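Acyl-ACP thioesterase (Bacteroides thetaiotaomicron, PDB 2ESS) probably hydrolyses the thioester of fatty acyl-ACP, releasing free fatty acid and ending chain elongation in fatty acid biosynthesis. Local coordinates at residues D169-I172 / N173-N177. Sequence-based numbering, arbitrary orientation.
Sequences DIDI and NGHVN. With CA (calcium ion), chain B.
Asp171 OD1 rests over the outer part of one face of the His175 ring, 3.3 Å above its plane; carboxylate and imidazole are turned 67° apart. At the ring's edge NE2 binds the calcium ion at 2.3 Å, and OD2 of Asp171 binds the same ion, with a water as third ligand. The other oxygen, OD1, faces back into the turn and takes two backbone donors from opposite faces of its plane: Asn173 N at 2.8 Å and His175 N, a longer bond. Those two bonds on OD1 and the calcium on OD2 hold the carboxylate's rotation, and chi1 of 68°, tucking CG in between the backbone N and the carbonyl carbon, brings it over the turn. The peptides from Asp171 to Gly174 form a type I beta turn, closed by Gly174 N on Asp171 O, in the loop between strand 161-164 and helix 178-186 of the C-terminal hotdog domain. Beyond the turn Ile170 and Val176 make a non-hydrogen-bonded antiparallel pair, a single bridge flanked by Asp171 N donating to His175 O at 2.9 Å and Asn177 N to Asp169 O. Ile170 CG2 presses on Gly174 CA at 3.4 Å, closer than ordinary van der Waals contact, while CD1 meets Val176 CG2 at 3.7 Å and Phe22 of the second subunit packs on the same isoleucine. With an alanine here the CG2 and CD1 contacts go, which is likely to open a gap beside Gly174 and Val176. Asn177 OD1 caps the next helix at Arg180 N; Asp169 OD1 is hydrogen-bonded to His184 on that helix.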
ATOM      1  N   ASP A 169      -1.936  -3.401  10.133  1.00 34.74           N
ATOM      2  CA  ASP A 169      -3.235  -2.741  10.072  1.00 35.64           C
ATOM      3  C   ASP A 169      -3.299  -1.375  10.729  1.00 35.40           C
ATOM      4  O   ASP A 169      -4.193  -0.615  10.398  1.00 37.01           O
ATOM      5  CB  ASP A 169      -4.337  -3.601  10.704  1.00 35.38           C
ATOM      6  CG  ASP A 169      -4.563  -4.907   9.953  1.00 39.34           C
ATOM      7  OD1 ASP A 169      -4.801  -4.860   8.723  1.00 38.33           O
ATOM      8  OD2 ASP A 169      -4.473  -5.978  10.603  1.00 40.10           O
ATOM      9  N   ILE A 170      -2.339  -1.042  11.592  1.00 32.82           N
ATOM     10  CA  ILE A 170      -2.508   0.061  12.541  1.00 32.77           C
ATOM     11  C   ILE A 170      -1.799   1.307  12.086  1.00 32.79           C
ATOM     12  O   ILE A 170      -0.647   1.241  11.666  1.00 33.06           O
ATOM     13  CB  ILE A 170      -2.006  -0.350  13.933  1.00 29.63           C
ATOM     14  CG1 ILE A 170      -2.616  -1.692  14.346  1.00 37.58           C
ATOM     15  CG2 ILE A 170      -2.286   0.744  15.004  1.00 35.90           C
ATOM     16  CD1 ILE A 170      -4.158  -1.671  14.488  1.00 29.86           C
ATOM     17  N   ASP A 171      -2.509   2.433  12.164  1.00 35.67           N
ATOM     18  CA  ASP A 171      -1.972   3.756  11.853  1.00 36.45           C
ATOM     19  C   ASP A 171      -1.375   4.464  13.073  1.00 33.08           C
ATOM     20  O   ASP A 171      -1.273   3.885  14.183  1.00 33.02           O
ATOM     21  CB  ASP A 171      -3.056   4.646  11.185  1.00 37.91           C
ATOM     22  CG  ASP A 171      -4.228   5.036  12.141  1.00 42.11           C
ATOM     23  OD1 ASP A 171      -4.124   5.042  13.391  1.00 42.80           O
ATOM     24  OD2 ASP A 171      -5.295   5.354  11.591  1.00 61.08           O
ATOM     25  N   ILE A 172      -0.996   5.724  12.865  1.00 31.61           N
ATOM     26  CA  ILE A 172      -0.332   6.521  13.891  1.00 33.85           C
ATOM     27  C   ILE A 172      -1.189   6.747  15.135  1.00 35.99           C
ATOM     28  O   ILE A 172      -0.640   6.966  16.185  1.00 39.51           O
ATOM     29  CB  ILE A 172       0.102   7.909  13.335  1.00 33.61           C
ATOM     30  CG1 ILE A 172       1.182   8.541  14.222  1.00 32.30           C
ATOM     31  CG2 ILE A 172      -1.154   8.818  13.064  1.00 31.82           C
ATOM     32  CD1 ILE A 172       1.869   9.799  13.578  1.00 34.85           C
ATOM     33  N   ASN A 173      -2.512   6.700  15.003  1.00 37.55           N
ATOM     34  CA  ASN A 173      -3.399   6.895  16.149  1.00 40.02           C
ATOM     35  C   ASN A 173      -3.712   5.591  16.841  1.00 40.93           C
ATOM     36  O   ASN A 173      -4.500   5.569  17.769  1.00 42.03           O
ATOM     37  CB  ASN A 173      -4.698   7.566  15.733  1.00 40.34           C
ATOM     38  CG  ASN A 173      -4.463   8.849  14.964  1.00 42.12           C
ATOM     39  OD1 ASN A 173      -4.935   9.004  13.846  1.00 57.82           O
ATOM     40  ND2 ASN A 173      -3.698   9.758  15.551  1.00 37.80           N
ATOM     41  N   GLY A 174      -3.101   4.497  16.394  1.00 37.54           N
ATOM     42  CA  GLY A 174      -3.278   3.241  17.092  1.00 33.84           C
ATOM     43  C   GLY A 174      -4.534   2.524  16.677  1.00 32.94           C
ATOM     44  O   GLY A 174      -4.935   1.572  17.329  1.00 36.13           O
ATOM     45  N   HIS A 175      -5.154   2.934  15.575  1.00 34.24           N
ATOM     46  CA  HIS A 175      -6.310   2.157  15.154  0.50 35.16           C
ATOM     47  C   HIS A 175      -6.136   1.586  13.754  1.00 34.66           C
ATOM     48  O   HIS A 175      -5.254   1.973  12.993  1.00 36.23           O
ATOM     49  CB  HIS A 175      -7.628   2.931  15.317  0.50 36.24           C
ATOM     50  CG  HIS A 175      -7.647   4.249  14.616  0.50 37.18           C
ATOM     51  ND1 HIS A 175      -7.926   5.434  15.262  0.50 40.69           N
ATOM     52  CD2 HIS A 175      -7.430   4.567  13.319  0.50 36.59           C
ATOM     53  CE1 HIS A 175      -7.876   6.428  14.392  0.50 43.16           C
ATOM     54  NE2 HIS A 175      -7.568   5.931  13.208  0.50 41.78           N
ATOM     55  N   VAL A 176      -6.959   0.589  13.472  1.00 32.44           N
ATOM     56  CA  VAL A 176      -7.007  -0.015  12.180  1.00 33.96           C
ATOM     57  C   VAL A 176      -7.406   1.042  11.177  1.00 34.48           C
ATOM     58  O   VAL A 176      -8.403   1.734  11.348  1.00 33.17           O
ATOM     59  CB  VAL A 176      -7.974  -1.214  12.146  1.00 33.52           C
ATOM     60  CG1 VAL A 176      -8.122  -1.723  10.695  1.00 31.85           C
ATOM     61  CG2 VAL A 176      -7.455  -2.261  13.018  1.00 29.09           C
ATOM     62  N   ASN A 177      -6.604   1.195  10.135  1.00 35.84           N
ATOM     63  CA  ASN A 177      -6.801   2.303   9.243  1.00 37.96           C
ATOM     64  C   ASN A 177      -7.928   2.041   8.226  1.00 36.97           C
ATOM     65  O   ASN A 177      -8.339   0.893   7.983  1.00 35.10           O
ATOM     66  CB  ASN A 177      -5.441   2.831   8.701  1.00 38.90           C
ATOM     67  CG  ASN A 177      -4.950   2.130   7.463  1.00 44.16           C
ATOM     68  OD1 ASN A 177      -5.716   1.843   6.580  1.00 40.66           O
ATOM     69  ND2 ASN A 177      -3.623   1.936   7.359  1.00 41.23           N
TER
HETATM   70 CA    CA B 248      -6.762   6.471  11.124  1.00 69.48          CA
HETATM   71  O   HOH W   1      -1.316  10.121  17.483  1.00 51.58           O
HETATM   72  O   HOH W   2      -7.802   5.831   9.279  1.00 36.55           O